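Long-range contacts in translation initiation factor eIF2b-like protein,Translation initiation factor eIF2b-like protein (Chaetomium thermophilum, PDB 4ZEM), which forms the beta subunit of the decameric factor eIF2B, where it probably contributes to the regulation of guanine nucleotide exchange on eIF2: residues L196-S201 with S285-A290; Y308-E313 with G374-H379; G192-A197 with T218-S223; E29-L34 with A77-A82. All coordinates share one frame; numbering follows the deposited sequence.

Contact 1 of 4, residues L196-S201 with S285-A290; sequences LAYQPS and SGACIA
The ring of Tyr198 lies across the first turn of helix 287-296, with CA of Ala287 over one face, offset toward the rim. This is a CH-pi contact, the CA of Ala287 standing 4.0 Å from the centroid of the Tyr198 ring. Such a meeting of a strand's C-terminal end with the start of a helix suits the Rossmann-like fold of this family: strand 194-198 is an inner parallel strand, and the chain leaves it just beyond Tyr198. On the ring's opposite face lies CG of Gln199, so the phenol is sandwiched between its own neighbour and the helix. CG of Tyr198 is turned anti to the backbone N (chi1 178°), which carries the ring out from the strand toward the helix. Along the ring, CE2 of Tyr198 packs against CB of Ala287 at 3.8 Å, while CD1, across the ring from CE2, meets CB of Ala290 at 4.2 Å. Both alanines also rest on Phe270 of the adjacent strand 267-271. Gly286 is the N-cap of the helix. Its positive phi already calls for glycine, and a CB there would run into the Tyr198 hydroxyl. The amide N of Gly286 is bonded to Asp350, and OG of Ser285 to Asn225, so the turn is also held from outside. At its far end, Tyr198 OH donates to Ser285 O over 2.6 Å, in the carbonyl plane and on a lone pair, the C=O...O angle being 130°.

Contact 2 of 4, residues Y308-E313 with G374-H379; sequences YKFCPE and GIYADH
The loop 308-313, which follows strand 301-304 of the main sheet, packs against the C-terminal helix 372-379, coming closest where the CA atoms of Pro312 and Tyr376 stand 6.7 Å apart. Tyr376 carries most of the contact: its side chain does not start out aimed at the loop, but its ring reaches in among Phe310, Cys311 and Pro312. Over one face of that ring lies CD2 of Phe310, displaced toward the rim and 3.7 Å from CE1 of Tyr376. The two aromatic planes meet obliquely, at 44°. With CG anti to its own carbonyl carbon (chi1 -82°), Phe310 also reaches the residue before Tyr376, where its CE2 touches CG2 of Ile375 at 3.9 Å. Farther along the loop, CB of Pro312 rests 4.2 Å from CD2 of Tyr376. Strand 274-275 closes in as well, Val275 touching both Phe310 and Tyr376. Within the helix, ND1 of His379 donates to Ile375 O at 2.9 Å; the backbone N of His379 reaches this oxygen from the opposite face of the carbonyl plane. The Tyr376 hydroxyl donates to Cys311 O at 2.7 Å, a weak bond, and the neighbouring Phe310 O is taken by the hydroxyl of Tyr380. Two successive carbonyls of this buried loop thus meet tyrosine hydroxyls, one of them in a weak bond, so these side chains give both apolar contact and a polar partner.

Contact 3 of 4, residues G192-A197 with T218-S223; sequences GDYVLA and TVILAS
Thr218 sits against one face of the Tyr194 ring: its CB lies 4.0 Å from the Tyr194 centroid, 15° off the normal, in a CH-pi contact, while Gly192 O lies at the ring's edge, in plane. Tyr194 and Thr218 run side by side in the same direction, and a water joins their ends, 3.0 Å from Tyr194 OH and 2.8 Å from Thr218 OG1. OG1 of Thr218 is anti to its carbonyl carbon (chi1 -59°), which places it near CE2 of Tyr194 and within reach of that water. CD1 of the ring meets CD1 of Ile220, and Arg264 adds a cation-pi contact. A leucine in place of Tyr194 is likely to leave the water without its phenolic partner and Thr218 and Arg264 without an aromatic face. On the same side of the sheet, CD2 of Leu196 touches both CG2 of Ile220, at 3.6 Å, and CB of Ala222. The other side carries Val195, Val219, Ala197 and Leu221; there CB of Ala197 touches CD2 of Leu221 at 4.1 Å. Backbone bonds alternate along the pair: Thr218 N to Asp193 O, Val195 N to Thr218 O, Ile220 N to Val195 O at 2.7 Å, and Ala197 N to Ile220 O. A weak bond, Ala222 N to Ala197 O at 3.3 Å, is the last of these between the two segments. The two strands lie 26° from parallel and are linked through helix 202-214 in the beta-alpha-beta crossover of a Rossmann-like sheet.

Contact 4 of 4, residues E29-L34 with A77-A82; sequences ESLIFL and ARLARA
Ile32 reaches from helix 24-37 into the junction with helix 65-82, the two packed side by side in the N-terminal helical region with their segments 21° from parallel and their axes 9.1 Å apart. At CB its branches part. CG2 goes to CB of Ala82, 3.8 Å away. CG1, anti to the carbonyl carbon (chi1 -67°), turns toward CD2 of Leu79. Beyond it the tip, CD1, settles 3.6 Å from CD2 of Leu79 and 3.7 Å from CB of Ala82, over the backbone carbonyl of Arg78. Cutting Ile32 back to alanine is likely to open a gap between the helices, CD2 of Leu79 losing one of its apolar neighbours and CB of Ala82 its partner in segment 29-34. On the buried side, CD2 of Leu31 meets CD2 of Leu79 at 4.0 Å, and helix 43-59 packs against both leucines through Leu52. Nearer solvent, Glu29 starts away from the other helix, but its chain bends at chi2 (52°) and brings the carboxylate back. There Arg78 NH1, which also pairs with Glu25, forms a salt bridge with Glu29 OE2 at 3.1 Å, the oxygen lying at the edge of the guanidinium and nearly in its plane.

Contacts 1 and 3 are two sides of one piece of fold: both use strand 194-198, share Leu196 and Ala197, and have centres about 11 Å apart. They meet directly where Gln199 N probably bonds to Ala222 O at 3.1 Å and CG of Pro200 packs on CD2 of Leu221. Contact 2 lies nearer the middle of the chain and is separate, its centre about 24 Å from that of contact 1 and its nearest atoms about 6 Å away. Contact 4 lies among the N-terminal helices, with its centre about 23 Å from that of contact 2 and about 37 Å from that of contact 3, which lies on the opposite side of the chain's centre.

Contact 1 of 4, residues L196-S201 with S285-A290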
loop_
_atom_site.group_PDB
_atom_site.type_symbol
_atom_site.label_atom_id
_atom_site.label_comp_id
_atom_site.label_asym_id
_atom_site.label_seq_id
_atom_site.Cartn_x
_atom_site.Cartn_y
_atom_site.Cartn_z
ATOM N N LEU A 196 6.309 -22.156 2.100
ATOM C CA LEU A 196 5.022 -22.173 2.766
ATOM C C LEU A 196 4.377 -20.798 2.586
ATOM O O LEU A 196 4.902 -19.786 3.049
ATOM C CB LEU A 196 5.197 -22.555 4.245
ATOM C CG LEU A 196 4.025 -22.670 5.236
ATOM C CD1 LEU A 196 3.514 -21.330 5.729
ATOM C CD2 LEU A 196 2.891 -23.525 4.683
ATOM N N ALA A 197 3.251 -20.769 1.883
ATOM C CA ALA A 197 2.527 -19.522 1.662
ATOM C C ALA A 197 1.257 -19.528 2.484
ATOM O O ALA A 197 0.337 -20.305 2.216
ATOM C CB ALA A 197 2.200 -19.339 0.187
ATOM N N TYR A 198 1.184 -18.636 3.465
ATOM C CA TYR A 198 0.043 -18.643 4.364
ATOM C C TYR A 198 -0.990 -17.662 3.835
ATOM O O TYR A 198 -0.707 -16.470 3.716
ATOM C CB TYR A 198 0.461 -18.287 5.793
ATOM C CG TYR A 198 -0.699 -18.231 6.752
ATOM C CD1 TYR A 198 -1.064 -19.363 7.476
ATOM C CD2 TYR A 198 -1.445 -17.070 6.926
ATOM C CE1 TYR A 198 -2.133 -19.345 8.348
ATOM C CE2 TYR A 198 -2.522 -17.041 7.804
ATOM C CZ TYR A 198 -2.858 -18.187 8.510
ATOM O OH TYR A 198 -3.918 -18.185 9.387
ATOM N N GLN A 199 -2.171 -18.184 3.500
ATOM C CA GLN A 199 -3.262 -17.399 2.908
ATOM C C GLN A 199 -2.800 -16.367 1.881
ATOM O O GLN A 199 -2.981 -15.173 2.092
ATOM C CB GLN A 199 -4.065 -16.687 3.996
ATOM C CG GLN A 199 -4.703 -17.607 5.013
ATOM C CD GLN A 199 -5.966 -17.007 5.598
ATOM O OE1 GLN A 199 -6.475 -16.004 5.099
ATOM N NE2 GLN A 199 -6.487 -17.626 6.652
ATOM N N PRO A 200 -2.196 -16.828 0.776
ATOM C CA PRO A 200 -1.617 -15.902 -0.205
ATOM C C PRO A 200 -2.609 -14.898 -0.797
ATOM O O PRO A 200 -3.705 -15.261 -1.226
ATOM C CB PRO A 200 -1.080 -16.842 -1.299
ATOM C CG PRO A 200 -1.820 -18.110 -1.124
ATOM C CD PRO A 200 -2.059 -18.233 0.349
ATOM N N SER A 201 -2.196 -13.634 -0.812
ATOM C CA SER A 201 -2.934 -12.553 -1.462
ATOM C C SER A 201 -2.511 -12.438 -2.926
ATOM O O SER A 201 -1.689 -13.228 -3.392
ATOM C CB SER A 201 -2.673 -11.233 -0.738
ATOM O OG SER A 201 -1.275 -10.980 -0.649
ATOM N N SER A 285 -5.457 -13.189 9.909
ATOM C CA SER A 285 -5.536 -13.875 11.195
ATOM C C SER A 285 -4.909 -15.270 11.102
ATOM O O SER A 285 -5.094 -15.989 10.115
ATOM C CB SER A 285 -6.985 -13.966 11.678
ATOM O OG SER A 285 -7.866 -14.282 10.617
ATOM N N GLY A 286 -4.156 -15.632 12.136
ATOM C CA GLY A 286 -3.486 -16.915 12.206
ATOM C C GLY A 286 -2.075 -16.898 11.650
ATOM O O GLY A 286 -1.320 -17.854 11.833
ATOM N N ALA A 287 -1.712 -15.810 10.980
ATOM C CA ALA A 287 -0.374 -15.677 10.412
ATOM C C ALA A 287 0.702 -15.608 11.493
ATOM O O ALA A 287 1.798 -16.137 11.322
ATOM C CB ALA A 287 -0.299 -14.447 9.517
ATOM N N CYS A 288 0.381 -14.958 12.606
ATOM C CA CYS A 288 1.328 -14.818 13.706
ATOM C C CYS A 288 1.746 -16.175 14.276
ATOM O O CYS A 288 2.905 -16.377 14.640
ATOM C CB CYS A 288 0.734 -13.939 14.805
ATOM S SG CYS A 288 1.897 -13.540 16.122
ATOM N N ILE A 289 0.798 -17.100 14.347
ATOM C CA ILE A 289 1.084 -18.447 14.812
ATOM C C ILE A 289 2.059 -19.142 13.862
ATOM O O ILE A 289 2.989 -19.820 14.294
ATOM C CB ILE A 289 -0.208 -19.279 14.949
ATOM C CG1 ILE A 289 -1.216 -18.539 15.829
ATOM C CG2 ILE A 289 0.092 -20.650 15.536
ATOM C CD1 ILE A 289 -2.516 -19.281 16.045
ATOM N N ALA A 290 1.834 -18.976 12.564
ATOM C CA ALA A 290 2.712 -19.560 11.558
ATOM C C ALA A 290 4.094 -18.918 11.630
ATOM O O ALA A 290 5.119 -19.587 11.453
ATOM C CB ALA A 290 2.115 -19.397 10.170
#

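Contact 2 of 4, residues Y308-E313 with G374-H379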
loop_
_atom_site.group_PDB
_atom_site.type_symbol
_atom_site.label_atom_id
_atom_site.label_comp_id
_atom_site.label_asym_id
_atom_site.label_seq_id
_atom_site.Cartn_x
_atom_site.Cartn_y
_atom_site.Cartn_z
ATOM N N TYR A 308 4.026 1.756 -0.304
ATOM C CA TYR A 308 2.777 2.474 -0.070
ATOM C C TYR A 308 1.982 1.869 1.097
ATOM O O TYR A 308 1.093 2.514 1.647
ATOM C CB TYR A 308 1.915 2.529 -1.344
ATOM C CG TYR A 308 1.244 1.243 -1.755
ATOM C CD1 TYR A 308 -0.085 1.003 -1.434
ATOM C CD2 TYR A 308 1.928 0.274 -2.488
ATOM C CE1 TYR A 308 -0.715 -0.166 -1.817
ATOM C CE2 TYR A 308 1.304 -0.906 -2.876
ATOM C CZ TYR A 308 -0.015 -1.119 -2.537
ATOM O OH TYR A 308 -0.644 -2.285 -2.912
ATOM N N LYS A 309 2.283 0.628 1.462
ATOM C CA LYS A 309 1.636 0.025 2.619
ATOM C C LYS A 309 2.396 0.288 3.933
ATOM O O LYS A 309 1.974 -0.154 5.003
ATOM C CB LYS A 309 1.436 -1.472 2.373
ATOM C CG LYS A 309 0.620 -1.699 1.110
ATOM C CD LYS A 309 -0.448 -2.765 1.221
ATOM C CE LYS A 309 0.044 -4.122 0.791
ATOM N NZ LYS A 309 -1.094 -5.082 0.727
ATOM N N PHE A 310 3.501 1.025 3.853
ATOM C CA PHE A 310 4.245 1.428 5.051
ATOM C C PHE A 310 3.515 2.519 5.839
ATOM O O PHE A 310 3.449 3.666 5.391
ATOM C CB PHE A 310 5.638 1.942 4.682
ATOM C CG PHE A 310 6.656 0.860 4.456
ATOM C CD1 PHE A 310 6.330 -0.297 3.765
ATOM C CD2 PHE A 310 7.948 1.002 4.938
ATOM C CE1 PHE A 310 7.276 -1.293 3.554
ATOM C CE2 PHE A 310 8.894 0.012 4.733
ATOM C CZ PHE A 310 8.556 -1.139 4.042
ATOM N N CYS A 311 2.991 2.181 7.017
ATOM C CA CYS A 311 2.324 3.179 7.849
ATOM C C CYS A 311 3.356 3.858 8.744
ATOM O O CYS A 311 4.101 3.181 9.448
ATOM C CB CYS A 311 1.233 2.538 8.711
ATOM S SG CYS A 311 -0.148 1.823 7.800
ATOM N N PRO A 312 3.357 5.200 8.768
ATOM C CA PRO A 312 4.370 6.006 9.465
ATOM C C PRO A 312 4.090 6.182 10.951
ATOM O O PRO A 312 4.438 7.205 11.540
ATOM C CB PRO A 312 4.299 7.362 8.747
ATOM C CG PRO A 312 3.123 7.279 7.786
ATOM C CD PRO A 312 2.345 6.049 8.127
ATOM N N GLU A 313 3.388 5.216 11.521
ATOM C CA GLU A 313 3.060 5.198 12.940
ATOM C C GLU A 313 3.611 3.951 13.633
ATOM O O GLU A 313 4.066 3.008 12.980
ATOM C CB GLU A 313 1.555 5.294 13.135
ATOM C CG GLU A 313 0.800 4.101 12.600
ATOM C CD GLU A 313 -0.690 4.343 12.571
ATOM O OE1 GLU A 313 -1.105 5.379 12.008
ATOM O OE2 GLU A 313 -1.441 3.507 13.117
ATOM N N GLY A 374 15.198 4.507 7.086
ATOM C CA GLY A 374 15.590 5.245 5.897
ATOM C C GLY A 374 14.457 5.363 4.894
ATOM O O GLY A 374 14.218 6.433 4.334
ATOM N N ILE A 375 13.739 4.265 4.696
ATOM C CA ILE A 375 12.622 4.224 3.763
ATOM C C ILE A 375 11.495 5.151 4.214
ATOM O O ILE A 375 10.926 5.884 3.401
ATOM C CB ILE A 375 12.096 2.778 3.594
ATOM C CG1 ILE A 375 13.198 1.897 2.995
ATOM C CG2 ILE A 375 10.835 2.749 2.735
ATOM C CD1 ILE A 375 12.864 0.417 2.929
ATOM N N TYR A 376 11.192 5.149 5.509
ATOM C CA TYR A 376 10.143 6.028 6.019
ATOM C C TYR A 376 10.497 7.493 5.795
ATOM O O TYR A 376 9.661 8.280 5.348
ATOM C CB TYR A 376 9.880 5.778 7.506
ATOM C CG TYR A 376 8.865 4.687 7.738
ATOM C CD1 TYR A 376 9.253 3.421 8.175
ATOM C CD2 TYR A 376 7.512 4.923 7.521
ATOM C CE1 TYR A 376 8.315 2.419 8.386
ATOM C CE2 TYR A 376 6.569 3.930 7.716
ATOM C CZ TYR A 376 6.971 2.684 8.152
ATOM O OH TYR A 376 6.020 1.711 8.356
ATOM N N ALA A 377 11.743 7.851 6.086
ATOM C CA ALA A 377 12.207 9.226 5.911
ATOM C C ALA A 377 12.161 9.665 4.441
ATOM O O ALA A 377 11.851 10.814 4.141
ATOM C CB ALA A 377 13.610 9.376 6.464
ATOM N N ASP A 378 12.460 8.740 3.532
ATOM C CA ASP A 378 12.441 9.017 2.096
ATOM C C ASP A 378 11.047 9.333 1.536
ATOM O O ASP A 378 10.923 10.080 0.569
ATOM C CB ASP A 378 13.040 7.836 1.323
ATOM C CG ASP A 378 14.557 7.796 1.389
ATOM O OD1 ASP A 378 15.175 8.826 1.737
ATOM O OD2 ASP A 378 15.131 6.729 1.083
ATOM N N HIS A 379 10.007 8.733 2.106
ATOM C CA HIS A 379 8.664 8.876 1.547
ATOM C C HIS A 379 7.702 9.756 2.356
ATOM O O HIS A 379 6.672 10.182 1.838
ATOM C CB HIS A 379 8.055 7.488 1.344
ATOM C CG HIS A 379 8.816 6.646 0.370
ATOM N ND1 HIS A 379 9.975 5.982 0.708
ATOM C CD2 HIS A 379 8.604 6.391 -0.943
ATOM C CE1 HIS A 379 10.435 5.340 -0.351
ATOM N NE2 HIS A 379 9.623 5.571 -1.366
#

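Contact 3 of 4, residues G192-A197 with T218-S223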
loop_
_atom_site.group_PDB
_atom_site.type_symbol
_atom_site.label_atom_id
_atom_site.label_comp_id
_atom_site.label_asym_id
_atom_site.label_seq_id
_atom_site.Cartn_x
_atom_site.Cartn_y
_atom_site.Cartn_z
ATOM N N GLY A 192 14.325 -26.229 -5.842
ATOM C CA GLY A 192 13.981 -27.249 -4.869
ATOM C C GLY A 192 13.421 -26.721 -3.556
ATOM O O GLY A 192 13.152 -27.492 -2.634
ATOM N N ASP A 193 13.226 -25.409 -3.469
ATOM C CA ASP A 193 12.710 -24.809 -2.240
ATOM C C ASP A 193 11.313 -25.321 -1.914
ATOM O O ASP A 193 10.482 -25.538 -2.803
ATOM C CB ASP A 193 12.662 -23.282 -2.353
ATOM C CG ASP A 193 13.858 -22.604 -1.718
ATOM O OD1 ASP A 193 14.778 -23.309 -1.251
ATOM O OD2 ASP A 193 13.874 -21.352 -1.701
ATOM N N TYR A 194 11.063 -25.494 -0.624
ATOM C CA TYR A 194 9.724 -25.768 -0.128
ATOM C C TYR A 194 9.230 -24.487 0.519
ATOM O O TYR A 194 9.701 -24.101 1.595
ATOM C CB TYR A 194 9.751 -26.927 0.859
ATOM C CG TYR A 194 9.391 -28.246 0.232
ATOM C CD1 TYR A 194 8.344 -29.018 0.727
ATOM C CD2 TYR A 194 10.137 -28.750 -0.828
ATOM C CE1 TYR A 194 8.036 -30.247 0.161
ATOM C CE2 TYR A 194 9.822 -29.964 -1.417
ATOM C CZ TYR A 194 8.778 -30.709 -0.918
ATOM O OH TYR A 194 8.489 -31.918 -1.502
ATOM N N VAL A 195 8.284 -23.830 -0.144
ATOM C CA VAL A 195 7.839 -22.507 0.275
ATOM C C VAL A 195 6.436 -22.563 0.845
ATOM O O VAL A 195 5.479 -22.920 0.154
ATOM C CB VAL A 195 7.864 -21.511 -0.913
ATOM C CG1 VAL A 195 7.318 -20.156 -0.499
ATOM C CG2 VAL A 195 9.273 -21.382 -1.467
ATOM N N LEU A 196 6.309 -22.156 2.100
ATOM C CA LEU A 196 5.022 -22.173 2.766
ATOM C C LEU A 196 4.377 -20.798 2.586
ATOM O O LEU A 196 4.902 -19.786 3.049
ATOM C CB LEU A 196 5.197 -22.555 4.245
ATOM C CG LEU A 196 4.025 -22.670 5.236
ATOM C CD1 LEU A 196 3.514 -21.330 5.729
ATOM C CD2 LEU A 196 2.891 -23.525 4.683
ATOM N N ALA A 197 3.251 -20.769 1.883
ATOM C CA ALA A 197 2.527 -19.522 1.662
ATOM C C ALA A 197 1.257 -19.528 2.484
ATOM O O ALA A 197 0.337 -20.305 2.216
ATOM C CB ALA A 197 2.200 -19.339 0.187
ATOM N N THR A 218 8.480 -26.041 -4.831
ATOM C CA THR A 218 7.204 -26.495 -4.298
ATOM C C THR A 218 6.545 -25.433 -3.424
ATOM O O THR A 218 7.192 -24.832 -2.565
ATOM C CB THR A 218 7.390 -27.802 -3.485
ATOM O OG1 THR A 218 7.952 -28.813 -4.333
ATOM C CG2 THR A 218 6.072 -28.299 -2.928
ATOM N N VAL A 219 5.249 -25.226 -3.623
ATOM C CA VAL A 219 4.508 -24.274 -2.810
ATOM C C VAL A 219 3.502 -24.992 -1.917
ATOM O O VAL A 219 2.690 -25.791 -2.387
ATOM C CB VAL A 219 3.779 -23.241 -3.694
ATOM C CG1 VAL A 219 2.885 -22.337 -2.862
ATOM C CG2 VAL A 219 4.786 -22.422 -4.457
ATOM N N ILE A 220 3.560 -24.693 -0.624
ATOM C CA ILE A 220 2.628 -25.263 0.335
ATOM C C ILE A 220 1.626 -24.188 0.749
ATOM O O ILE A 220 2.006 -23.113 1.223
ATOM C CB ILE A 220 3.346 -25.816 1.582
ATOM C CG1 ILE A 220 4.374 -26.888 1.196
ATOM C CG2 ILE A 220 2.338 -26.376 2.574
ATOM C CD1 ILE A 220 5.769 -26.346 0.948
ATOM N N LEU A 221 0.350 -24.458 0.506
ATOM C CA LEU A 221 -0.694 -23.502 0.833
ATOM C C LEU A 221 -1.376 -23.905 2.134
ATOM O O LEU A 221 -1.967 -24.982 2.230
ATOM C CB LEU A 221 -1.704 -23.408 -0.308
ATOM C CG LEU A 221 -1.131 -22.960 -1.655
ATOM C CD1 LEU A 221 -2.136 -23.195 -2.747
ATOM C CD2 LEU A 221 -0.763 -21.492 -1.616
ATOM N N ALA A 222 -1.259 -23.052 3.144
ATOM C CA ALA A 222 -1.839 -23.336 4.447
ATOM C C ALA A 222 -2.753 -22.211 4.909
ATOM O O ALA A 222 -2.437 -21.034 4.741
ATOM C CB ALA A 222 -0.746 -23.575 5.473
ATOM N N SER A 223 -3.898 -22.576 5.469
ATOM C CA SER A 223 -4.758 -21.591 6.103
ATOM C C SER A 223 -5.300 -22.190 7.386
ATOM O O SER A 223 -5.742 -23.339 7.395
ATOM C CB SER A 223 -5.901 -21.185 5.174
ATOM O OG SER A 223 -6.832 -20.361 5.854
HETATM O O HOH W 1 8.086 -31.589 -4.484
#

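Contact 4 of 4, residues E29-L34 with A77-A82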
loop_
_atom_site.group_PDB
_atom_site.type_symbol
_atom_site.label_atom_id
_atom_site.label_comp_id
_atom_site.label_asym_id
_atom_site.label_seq_id
_atom_site.Cartn_x
_atom_site.Cartn_y
_atom_site.Cartn_z
ATOM N N GLU A 29 -18.302 11.258 -2.525
ATOM C CA GLU A 29 -19.419 10.551 -1.902
ATOM C C GLU A 29 -19.656 9.157 -2.487
ATOM O O GLU A 29 -20.031 8.234 -1.765
ATOM C CB GLU A 29 -20.698 11.378 -2.017
ATOM C CG GLU A 29 -21.747 11.010 -0.985
ATOM C CD GLU A 29 -21.191 11.010 0.429
ATOM O OE1 GLU A 29 -21.475 10.052 1.180
ATOM O OE2 GLU A 29 -20.478 11.970 0.791
ATOM N N SER A 30 -19.457 9.011 -3.792
ATOM C CA SER A 30 -19.550 7.702 -4.436
ATOM C C SER A 30 -18.481 6.755 -3.896
ATOM O O SER A 30 -18.753 5.585 -3.632
ATOM C CB SER A 30 -19.427 7.822 -5.956
ATOM O OG SER A 30 -20.136 8.945 -6.444
ATOM N N LEU A 31 -17.260 7.262 -3.748
ATOM C CA LEU A 31 -16.171 6.448 -3.219
ATOM C C LEU A 31 -16.443 6.064 -1.767
ATOM O O LEU A 31 -16.187 4.930 -1.366
ATOM C CB LEU A 31 -14.832 7.183 -3.326
ATOM C CG LEU A 31 -13.584 6.361 -2.980
ATOM C CD1 LEU A 31 -13.662 4.956 -3.569
ATOM C CD2 LEU A 31 -12.307 7.067 -3.418
ATOM N N ILE A 32 -16.976 7.007 -0.991
ATOM C CA ILE A 32 -17.329 6.748 0.402
ATOM C C ILE A 32 -18.327 5.602 0.451
ATOM O O ILE A 32 -18.227 4.706 1.287
ATOM C CB ILE A 32 -17.939 7.995 1.090
ATOM C CG1 ILE A 32 -16.901 9.107 1.225
ATOM C CG2 ILE A 32 -18.480 7.642 2.468
ATOM C CD1 ILE A 32 -15.866 8.834 2.276
ATOM N N PHE A 33 -19.273 5.630 -0.480
ATOM C CA PHE A 33 -20.288 4.593 -0.587
ATOM C C PHE A 33 -19.658 3.234 -0.885
ATOM O O PHE A 33 -20.037 2.223 -0.294
ATOM C CB PHE A 33 -21.307 4.965 -1.666
ATOM C CG PHE A 33 -22.399 3.953 -1.846
ATOM C CD1 PHE A 33 -23.439 3.871 -0.937
ATOM C CD2 PHE A 33 -22.391 3.090 -2.930
ATOM C CE1 PHE A 33 -24.448 2.942 -1.101
ATOM C CE2 PHE A 33 -23.397 2.158 -3.100
ATOM C CZ PHE A 33 -24.427 2.085 -2.185
ATOM N N LEU A 34 -18.697 3.216 -1.806
ATOM C CA LEU A 34 -18.017 1.977 -2.185
ATOM C C LEU A 34 -17.217 1.390 -1.024
ATOM O O LEU A 34 -17.203 0.174 -0.825
ATOM C CB LEU A 34 -17.105 2.206 -3.393
ATOM C CG LEU A 34 -17.817 2.584 -4.694
ATOM C CD1 LEU A 34 -16.822 2.866 -5.806
ATOM C CD2 LEU A 34 -18.772 1.476 -5.104
ATOM N N ALA A 77 -9.420 12.486 5.261
ATOM C CA ALA A 77 -9.993 12.149 6.559
ATOM C C ALA A 77 -11.360 11.487 6.409
ATOM O O ALA A 77 -11.686 10.539 7.126
ATOM C CB ALA A 77 -10.096 13.392 7.421
ATOM N N ARG A 78 -12.159 12.011 5.485
ATOM C CA ARG A 78 -13.501 11.501 5.209
ATOM C C ARG A 78 -13.455 10.079 4.657
ATOM O O ARG A 78 -14.227 9.210 5.064
ATOM C CB ARG A 78 -14.196 12.422 4.207
ATOM C CG ARG A 78 -14.551 13.775 4.769
ATOM C CD ARG A 78 -15.299 14.641 3.769
ATOM N NE ARG A 78 -16.533 14.047 3.272
ATOM C CZ ARG A 78 -17.243 14.562 2.271
ATOM N NH1 ARG A 78 -18.362 13.972 1.868
ATOM N NH2 ARG A 78 -16.827 15.669 1.669
ATOM N N LEU A 79 -12.549 9.861 3.714
ATOM C CA LEU A 79 -12.364 8.557 3.107
ATOM C C LEU A 79 -11.878 7.554 4.139
ATOM O O LEU A 79 -12.315 6.415 4.164
ATOM C CB LEU A 79 -11.374 8.653 1.956
ATOM C CG LEU A 79 -11.821 9.554 0.812
ATOM C CD1 LEU A 79 -10.684 9.812 -0.157
ATOM C CD2 LEU A 79 -13.015 8.953 0.095
ATOM N N ALA A 80 -10.968 7.992 4.995
ATOM C CA ALA A 80 -10.420 7.137 6.032
ATOM C C ALA A 80 -11.507 6.709 6.994
ATOM O O ALA A 80 -11.536 5.573 7.450
ATOM C CB ALA A 80 -9.316 7.861 6.779
ATOM N N ARG A 81 -12.398 7.640 7.306
ATOM C CA ARG A 81 -13.496 7.386 8.224
ATOM C C ARG A 81 -14.449 6.317 7.700
ATOM O O ARG A 81 -14.945 5.495 8.461
ATOM C CB ARG A 81 -14.250 8.682 8.518
ATOM C CG ARG A 81 -15.046 8.657 9.810
ATOM C CD ARG A 81 -15.724 9.992 10.062
ATOM N NE ARG A 81 -16.563 10.399 8.940
ATOM C CZ ARG A 81 -17.247 11.536 8.895
ATOM N NH1 ARG A 81 -17.984 11.825 7.832
ATOM N NH2 ARG A 81 -17.192 12.381 9.913
ATOM N N ALA A 82 -14.705 6.342 6.399
ATOM C CA ALA A 82 -15.592 5.379 5.778
ATOM C C ALA A 82 -15.045 3.973 5.954
ATOM O O ALA A 82 -15.797 3.040 6.210
ATOM C CB ALA A 82 -15.767 5.699 4.307
#